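Local coordinates for protein kinase containing Z-DNA binding domains (Danio rerio, PDB 4LB6) that binds left-handed Z-DNA through its Zalpha domain and, as a GCN2-subfamily kinase, probably phosphorylates the translation initiation factor eIF2alpha, at residues 10-13 against 14-18; 29-32 against 33-37. All blocks are in the same frame, centred on the assembly; numbering follows the deposited sequence.

Contact 1. Residues 10-13 against 14-18; sequences NEIE and MRICD
Ile12 and Ile16, one helical turn apart, supply the apolar part of this contact in the first helix of the Zalpha domain: CG2 of Ile12 meets CD1 of Ile16 at 3.6 Å. The methyl of Ile12 stands opposite its own backbone N, beside the carbonyl carbon, which turns it toward the next turn. The CG1 branch of Ile16 reaches back in the other direction, passing 3.3 Å from Ile12 O, and carries CD1 to that methyl.

The backbone shows regular i to i+4 bonding. Met14 N donates to Asn10 O at 2.8 Å, and Ile16 N to Ile12 O at 2.9 Å, the second nearly in line with its carbonyl; Arg15 to Glu11 and Cys17 to Glu13 complete the set.

Charge plays a looser part. Glu11 OE2 lies against the aliphatic stem of Arg15, 4.0 Å from Arg15 CD, and stays 5.2 Å from Arg15 NE, too far for a salt bridge, so any attraction is probably weak. The arginine bends at chi3 (69°), and its NH2 donates instead to Leu35 O at the end of helix 28-35. Were Arg15 replaced by an alanine, the Leu35 carbonyl would probably lose this donor and part of Leu37 its cover.

Glu13 also bonds beyond the two segments, OE2 to His45 ND1. Through these residues helix 10-23 meets two neighbours of the winged helix-turn-helix fold: Ile12, Glu13 and Ile16 lie against helix 39-51, while Arg15 reaches the end of helix 28-35 and Leu37 in the loop that follows it.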
ATOM      1  N   ASN A  10      -1.784  15.159 -24.872  1.00 47.02           N
ATOM      2  CA  ASN A  10      -1.225  16.454 -24.559  1.00 45.66           C
ATOM      3  C   ASN A  10      -2.010  17.060 -23.416  1.00 41.20           C
ATOM      4  O   ASN A  10      -1.445  17.768 -22.597  1.00 38.28           O
ATOM      5  CB  ASN A  10      -1.226  17.318 -25.819  1.00 47.60           C
ATOM      6  CG  ASN A  10      -0.454  16.655 -26.930  1.00 58.24           C
ATOM      7  OD1 ASN A  10       0.404  15.805 -26.655  1.00 60.97           O
ATOM      8  ND2 ASN A  10      -0.749  17.009 -28.187  1.00 60.98           N
ATOM      9  N   GLU A  11      -3.300  16.738 -23.317  1.00 41.66           N
ATOM     10  CA  GLU A  11      -4.097  17.283 -22.220  1.00 41.41           C
ATOM     11  C   GLU A  11      -3.643  16.741 -20.856  1.00 36.62           C
ATOM     12  O   GLU A  11      -3.579  17.470 -19.871  1.00 38.44           O
ATOM     13  CB  GLU A  11      -5.594  17.023 -22.400  1.00 44.59           C
ATOM     14  CG  GLU A  11      -6.440  17.621 -21.265  1.00 44.10           C
ATOM     15  CD  GLU A  11      -6.768  19.119 -21.483  1.00 53.69           C
ATOM     16  OE1 GLU A  11      -6.723  19.605 -22.635  1.00 52.43           O
ATOM     17  OE2 GLU A  11      -7.075  19.813 -20.495  1.00 58.97           O
ATOM     18  N   ILE A  12      -3.401  15.440 -20.792  1.00 29.03           N
ATOM     19  CA  ILE A  12      -2.885  14.835 -19.549  1.00 28.30           C
ATOM     20  C   ILE A  12      -1.573  15.485 -19.197  1.00 30.93           C
ATOM     21  O   ILE A  12      -1.334  15.847 -18.052  1.00 27.79           O
ATOM     22  CB  ILE A  12      -2.620  13.303 -19.720  1.00 30.42           C
ATOM     23  CG1 ILE A  12      -3.913  12.573 -19.994  1.00 36.17           C
ATOM     24  CG2 ILE A  12      -1.859  12.691 -18.507  1.00 28.24           C
ATOM     25  CD1 ILE A  12      -4.914  12.763 -18.921  1.00 44.81           C
ATOM     26  N   GLU A  13      -0.698  15.622 -20.194  1.00 30.66           N
ATOM     27  CA  GLU A  13       0.630  16.111 -19.886  1.00 33.39           C
ATOM     28  C   GLU A  13       0.534  17.560 -19.463  1.00 27.59           C
ATOM     29  O   GLU A  13       1.224  17.949 -18.550  1.00 28.91           O
ATOM     30  CB  GLU A  13       1.638  15.882 -21.034  1.00 33.24           C
ATOM     31  CG  GLU A  13       2.204  14.484 -20.980  1.00 32.30           C
ATOM     32  CD  GLU A  13       3.133  14.065 -22.111  1.00 41.21           C
ATOM     33  OE1 GLU A  13       3.691  14.907 -22.830  1.00 42.85           O
ATOM     34  OE2 GLU A  13       3.329  12.836 -22.245  1.00 45.80           O
ATOM     35  N   MET A  14      -0.318  18.349 -20.115  1.00 30.89           N
ATOM     36  CA  MET A  14      -0.515  19.736 -19.684  1.00 33.60           C
ATOM     37  C   MET A  14      -1.013  19.789 -18.242  1.00 37.44           C
ATOM     38  O   MET A  14      -0.553  20.621 -17.428  1.00 31.40           O
ATOM     39  CB  MET A  14      -1.501  20.456 -20.625  1.00 33.79           C
ATOM     40  CG  MET A  14      -1.980  21.792 -20.072  1.00 35.98           C
ATOM     41  SD  MET A  14      -3.084  22.606 -21.237  1.00 45.83           S
ATOM     42  CE  MET A  14      -2.143  22.443 -22.747  1.00 53.16           C
ATOM     43  N   ARG A  15      -1.960  18.910 -17.923  1.00 30.39           N
ATOM     44  CA  ARG A  15      -2.545  18.903 -16.579  1.00 31.05           C
ATOM     45  C   ARG A  15      -1.522  18.488 -15.487  1.00 28.93           C
ATOM     46  O   ARG A  15      -1.496  19.038 -14.387  1.00 29.63           O
ATOM     47  CB  ARG A  15      -3.806  18.019 -16.538  1.00 30.66           C
ATOM     48  CG  ARG A  15      -5.073  18.717 -17.175  1.00 33.20           C
ATOM     49  CD  ARG A  15      -6.301  17.743 -17.158  1.00 45.67           C
ATOM     50  NE  ARG A  15      -6.772  17.521 -15.784  1.00 46.72           N
ATOM     51  CZ  ARG A  15      -7.251  16.371 -15.273  1.00 44.61           C
ATOM     52  NH1 ARG A  15      -7.340  15.248 -15.997  1.00 41.31           N
ATOM     53  NH2 ARG A  15      -7.637  16.365 -14.003  1.00 42.51           N
ATOM     54  N   ILE A  16      -0.647  17.561 -15.827  1.00 27.13           N
ATOM     55  CA  ILE A  16       0.415  17.173 -14.913  1.00 25.95           C
ATOM     56  C   ILE A  16       1.392  18.323 -14.693  1.00 27.03           C
ATOM     57  O   ILE A  16       1.761  18.634 -13.549  1.00 26.88           O
ATOM     58  CB  ILE A  16       1.190  15.961 -15.456  1.00 24.34           C
ATOM     59  CG1 ILE A  16       0.252  14.739 -15.378  1.00 23.80           C
ATOM     60  CG2 ILE A  16       2.466  15.678 -14.553  1.00 23.55           C
ATOM     61  CD1 ILE A  16       0.736  13.436 -16.141  1.00 22.70           C
ATOM     62  N   CYS A  17       1.780  18.971 -15.784  1.00 27.18           N
ATOM     63  CA  CYS A  17       2.768  20.018 -15.674  1.00 27.93           C
ATOM     64  C   CYS A  17       2.153  21.195 -14.937  1.00 34.39           C
ATOM     65  O   CYS A  17       2.831  21.927 -14.210  1.00 34.16           O
ATOM     66  CB  CYS A  17       3.241  20.466 -17.051  1.00 28.62           C
ATOM     67  SG  CYS A  17       4.378  19.226 -17.782  1.00 36.32           S
ATOM     68  N   ASP A  18       0.866  21.383 -15.139  1.00 30.91           N
ATOM     69  CA  ASP A  18       0.203  22.506 -14.473  1.00 33.13           C
ATOM     70  C   ASP A  18       0.113  22.257 -12.955  1.00 33.05           C
ATOM     71  O   ASP A  18       0.257  23.164 -12.146  1.00 34.52           O
ATOM     72  CB  ASP A  18      -1.173  22.690 -15.077  1.00 34.71           C
ATOM     73  CG  ASP A  18      -1.931  23.836 -14.457  1.00 42.44           C
ATOM     74  OD1 ASP A  18      -1.692  25.009 -14.808  1.00 39.40           O
ATOM     75  OD2 ASP A  18      -2.787  23.525 -13.611  1.00 42.55           O
TER

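Contact 2. Residues 29-32 against 33-37. With nucleotides of chain B; nucleotides of chain C.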
ATOM      1  N   GLN A  29       1.612  10.194  -6.306  1.00 24.34           N
ATOM      2  CA  GLN A  29       0.406  10.002  -5.541  1.00 30.39           C
ATOM      3  C   GLN A  29      -0.357  11.336  -5.372  1.00 38.38           C
ATOM      4  O   GLN A  29      -1.587  11.402  -5.596  1.00 33.20           O
ATOM      5  CB  GLN A  29       0.749   9.364  -4.180  1.00 36.50           C
ATOM      6  CG  GLN A  29       1.107   7.842  -4.265  1.00 28.42           C
ATOM      7  CD  GLN A  29       2.552   7.542  -4.693  1.00 34.52           C
ATOM      8  OE1 GLN A  29       3.388   8.435  -4.796  1.00 35.33           O
ATOM      9  NE2 GLN A  29       2.858   6.259  -4.912  1.00 36.37           N
ATOM     10  N   ASP A  30       0.402  12.403  -5.069  1.00 35.74           N
ATOM     11  CA  ASP A  30      -0.102  13.787  -5.068  1.00 38.63           C
ATOM     12  C   ASP A  30      -0.896  14.111  -6.324  1.00 37.01           C
ATOM     13  O   ASP A  30      -2.015  14.628  -6.279  1.00 38.61           O
ATOM     14  CB  ASP A  30       1.068  14.793  -4.948  1.00 37.46           C
ATOM     15  CG  ASP A  30       1.708  14.780  -3.567  1.00 49.85           C
ATOM     16  OD1 ASP A  30       0.956  14.478  -2.610  1.00 53.95           O
ATOM     17  OD2 ASP A  30       2.944  15.044  -3.436  1.00 48.30           O
ATOM     18  N   ILE A  31      -0.285  13.808  -7.458  1.00 32.90           N
ATOM     19  CA  ILE A  31      -0.790  14.241  -8.770  1.00 24.69           C
ATOM     20  C   ILE A  31      -2.014  13.396  -9.194  1.00 26.60           C
ATOM     21  O   ILE A  31      -3.070  13.940  -9.556  1.00 29.02           O
ATOM     22  CB  ILE A  31       0.293  14.073  -9.828  1.00 22.09           C
ATOM     23  CG1 ILE A  31       1.514  14.924  -9.479  1.00 25.14           C
ATOM     24  CG2 ILE A  31      -0.245  14.524 -11.182  1.00 21.22           C
ATOM     25  CD1 ILE A  31       2.806  14.498 -10.273  1.00 26.33           C
ATOM     26  N   PHE A  32      -1.935  12.065  -9.095  1.00 23.92           N
ATOM     27  CA  PHE A  32      -3.077  11.274  -9.624  1.00 23.57           C
ATOM     28  C   PHE A  32      -4.374  11.451  -8.840  1.00 28.17           C
ATOM     29  O   PHE A  32      -5.469  11.337  -9.391  1.00 27.61           O
ATOM     30  CB  PHE A  32      -2.696   9.754  -9.870  1.00 19.37           C
ATOM     31  CG  PHE A  32      -2.904   8.814  -8.687  1.00 26.60           C
ATOM     32  CD1 PHE A  32      -4.155   8.325  -8.344  1.00 29.84           C
ATOM     33  CD2 PHE A  32      -1.813   8.360  -7.969  1.00 24.28           C
ATOM     34  CE1 PHE A  32      -4.338   7.448  -7.276  1.00 30.96           C
ATOM     35  CE2 PHE A  32      -1.981   7.502  -6.885  1.00 23.04           C
ATOM     36  CZ  PHE A  32      -3.246   7.030  -6.524  1.00 29.27           C
ATOM     37  N   LYS A  33      -4.286  11.690  -7.539  1.00 30.51           N
ATOM     38  CA  LYS A  33      -5.516  11.852  -6.791  1.00 32.32           C
ATOM     39  C   LYS A  33      -6.183  13.178  -7.141  1.00 42.03           C
ATOM     40  O   LYS A  33      -7.405  13.246  -7.194  1.00 44.09           O
ATOM     41  CB  LYS A  33      -5.289  11.768  -5.270  1.00 40.18           C
ATOM     42  CG  LYS A  33      -4.703  10.439  -4.826  1.00 43.02           C
ATOM     43  CD  LYS A  33      -4.408  10.408  -3.275  1.00 42.67           C
ATOM     44  CE  LYS A  33      -3.620   9.149  -2.949  1.00 43.90           C
ATOM     45  NZ  LYS A  33      -3.316   9.061  -1.480  1.00 51.81           N
ATOM     46  N   GLU A  34      -5.397  14.234  -7.354  1.00 35.97           N
ATOM     47  CA  GLU A  34      -5.984  15.540  -7.660  1.00 42.83           C
ATOM     48  C   GLU A  34      -6.564  15.509  -9.062  1.00 43.24           C
ATOM     49  O   GLU A  34      -7.670  15.979  -9.290  1.00 48.25           O
ATOM     50  CB  GLU A  34      -4.947  16.651  -7.537  1.00 44.00           C
ATOM     51  CG  GLU A  34      -5.400  18.017  -8.087  1.00 54.35           C
ATOM     52  CD  GLU A  34      -5.332  19.104  -7.048  1.00 67.12           C
ATOM     53  OE1 GLU A  34      -5.202  18.771  -5.841  1.00 69.94           O
ATOM     54  OE2 GLU A  34      -5.418  20.298  -7.431  1.00 78.18           O
ATOM     55  N   LEU A  35      -5.834  14.910  -9.990  1.00 36.08           N
ATOM     56  CA  LEU A  35      -6.233  14.888 -11.395  1.00 35.87           C
ATOM     57  C   LEU A  35      -7.271  13.804 -11.707  1.00 39.06           C
ATOM     58  O   LEU A  35      -7.817  13.758 -12.814  1.00 40.41           O
ATOM     59  CB  LEU A  35      -5.004  14.704 -12.289  1.00 32.62           C
ATOM     60  CG  LEU A  35      -3.925  15.788 -12.181  1.00 36.67           C
ATOM     61  CD1 LEU A  35      -2.870  15.544 -13.236  1.00 31.60           C
ATOM     62  CD2 LEU A  35      -4.526  17.195 -12.292  1.00 45.00           C
ATOM     63  N   LYS A  36      -7.510  12.910 -10.743  1.00 38.11           N
ATOM     64  CA  LYS A  36      -8.382  11.758 -10.948  1.00 36.36           C
ATOM     65  C   LYS A  36      -7.997  10.946 -12.174  1.00 37.37           C
ATOM     66  O   LYS A  36      -8.828  10.702 -13.036  1.00 39.62           O
ATOM     67  CB  LYS A  36      -9.870  12.184 -10.966  1.00 36.88           C
ATOM     68  CG  LYS A  36     -10.295  12.975  -9.752  1.00 42.83           C
ATOM     69  CD  LYS A  36     -11.755  13.416  -9.885  1.00 52.15           C
ATOM     70  CE  LYS A  36     -12.037  14.805  -9.298  1.00 60.43           C
ATOM     71  NZ  LYS A  36     -13.513  15.082  -9.288  1.00 67.00           N
ATOM     72  N   LEU A  37      -6.722  10.545 -12.253  1.00 29.30           N
ATOM     73  CA  LEU A  37      -6.215   9.664 -13.304  1.00 26.10           C
ATOM     74  C   LEU A  37      -5.618   8.400 -12.614  1.00 24.14           C
ATOM     75  O   LEU A  37      -5.429   8.387 -11.400  1.00 28.75           O
ATOM     76  CB  LEU A  37      -5.107  10.343 -14.094  1.00 24.06           C
ATOM     77  CG  LEU A  37      -5.586  11.657 -14.773  1.00 31.42           C
ATOM     78  CD1 LEU A  37      -4.309  12.450 -15.148  1.00 26.41           C
ATOM     79  CD2 LEU A  37      -6.442  11.325 -15.992  1.00 33.70           C
TER
ATOM     80  P    DG B   7      -1.757   3.939  -4.352  1.00 28.32           P
ATOM     81  OP1  DG B   7      -1.681   3.841  -5.759  1.00 24.94           O
ATOM     82  OP2  DG B   7      -0.929   4.777  -3.407  1.00 32.32           O
ATOM     83  O5'  DG B   7      -3.266   4.398  -4.060  1.00 24.72           O
ATOM     84  C5'  DG B   7      -3.717   4.739  -2.740  1.00 19.99           C
ATOM     85  C4'  DG B   7      -5.210   4.867  -2.731  1.00 18.67           C
ATOM     86  O4'  DG B   7      -5.873   3.674  -2.958  1.00 20.03           O
ATOM     87  C3'  DG B   7      -5.522   5.033  -1.253  1.00 21.77           C
ATOM     88  O3'  DG B   7      -5.479   6.385  -1.330  1.00 32.63           O
ATOM     89  C2'  DG B   7      -6.926   4.611  -1.122  1.00 22.01           C
ATOM     90  C1'  DG B   7      -7.044   3.556  -2.169  1.00 22.47           C
ATOM     91  N9   DG B   7      -6.975   2.162  -1.737  1.00 19.94           N
ATOM     92  C8   DG B   7      -7.949   1.230  -2.008  1.00 18.28           C
ATOM     93  N7   DG B   7      -7.642   0.026  -1.573  1.00 20.77           N
ATOM     94  C5   DG B   7      -6.382   0.189  -0.971  1.00 20.38           C
ATOM     95  C6   DG B   7      -5.570  -0.789  -0.288  1.00 19.68           C
ATOM     96  O6   DG B   7      -5.761  -1.970  -0.208  1.00 17.39           O
ATOM     97  N1   DG B   7      -4.381  -0.272   0.184  1.00 18.05           N
ATOM     98  C2   DG B   7      -4.075   1.082   0.052  1.00 17.81           C
ATOM     99  N2   DG B   7      -2.856   1.454   0.483  1.00 18.52           N
ATOM    100  N3   DG B   7      -4.800   2.027  -0.586  1.00 16.95           N
ATOM    101  C4   DG B   7      -5.982   1.505  -1.009  1.00 18.71           C
TER
ATOM    102  P    DC C   2      -6.162   7.537   0.422  1.00 37.87           P
ATOM    103  OP1  DC C   2      -7.571   7.184   0.854  1.00 34.30           O
ATOM    104  OP2  DC C   2      -5.600   8.899   0.064  1.00 34.86           O
ATOM    105  O5'  DC C   2      -5.065   6.751   1.344  1.00 25.34           O
ATOM    106  C5'  DC C   2      -4.829   7.423   2.605  1.00 22.57           C
ATOM    107  C4'  DC C   2      -3.963   6.488   3.428  1.00 20.69           C
ATOM    108  O4'  DC C   2      -4.752   5.308   3.770  1.00 17.83           O
ATOM    109  C3'  DC C   2      -2.727   5.999   2.636  1.00 22.08           C
ATOM    110  O3'  DC C   2      -1.600   5.987   3.535  1.00 23.07           O
ATOM    111  C2'  DC C   2      -3.106   4.550   2.322  1.00 19.42           C
ATOM    112  C1'  DC C   2      -3.998   4.128   3.503  1.00 18.09           C
ATOM    113  N1   DC C   2      -4.936   3.007   3.193  1.00 20.26           N
ATOM    114  C2   DC C   2      -4.537   1.739   3.626  1.00 17.29           C
ATOM    115  O2   DC C   2      -3.410   1.608   4.155  1.00 18.13           O
ATOM    116  N3   DC C   2      -5.314   0.685   3.366  1.00 19.61           N
ATOM    117  C4   DC C   2      -6.484   0.914   2.776  1.00 16.40           C
ATOM    118  N4   DC C   2      -7.263  -0.126   2.484  1.00 18.35           N
ATOM    119  C5   DC C   2      -6.911   2.197   2.295  1.00 16.79           C
ATOM    120  C6   DC C   2      -6.123   3.245   2.574  1.00 18.78           C
TER
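The Phe32 ring has the aliphatic chain of Lys33 over one face, with CG 4.1 Å from the ring centroid and 19° off its normal, a CH-pi contact displaced toward the rim. At the ring's edge, close to its plane, O5' of DG7 of chain B lies 3.6 Å from Phe32 CZ. Obliquely placed, Leu37 O comes within 3.3 Å of Phe32 CD1. With chi1 at 89°, CG of Phe32 sits between the backbone N and the carbonyl carbon, placing one ring face against the lysine chain.

Lys33 runs extended past the ring to the DNA. Its NZ donates to OP2 of DC2 of chain C at 2.8 Å; it also lies near O3' of DG7 of chain B, a weak and doubtful bond at the junction of the two chains. This is helix 28-35 of the winged helix-turn-helix Zalpha domain, here engaging the backbone of Z-DNA; Gln29 adds a weak hydrogen bond from NE2 to another phosphate.

Away from the DNA, Ile31 and Leu35 lie side by side, Ile31 CG2 tightly packed against Leu35 CD1 at 3.5 Å, and Val42 and Tyr19 also touch Ile31. Leu35 N donates to Ile31 O at 3.0 Å. Lys36, with positive phi (53°), then leaves the helix, and Leu37 N returns to Phe32 O, in the carbonyl plane on a lone pair, at 3.2 Å.

In the fold
Both contacts are one-turn associations within a helix, yet their surroundings set them apart. Contact 1, on helix 10-23, is largely a surface contact, with Ile16 as its buried residue; contact 2, on helix 28-35, is partly buried, and Gln29, Phe32 and Lys33 face the DNA. Nucleic acid comes no nearer than about 10 Å (nearest atoms) to contact 1, where Glu13, Arg15 and Asp18 find partners within the protein, whereas a lysine in contact 2 spends its charge on a phosphate. With centres about 12 Å apart, the two meet directly: Ile12 CD1 packs 3.6 Å from Leu37 CD2, and Ile16 CG1 lies 3.9 Å from Leu35 CD1. Helix 39-51 touches both.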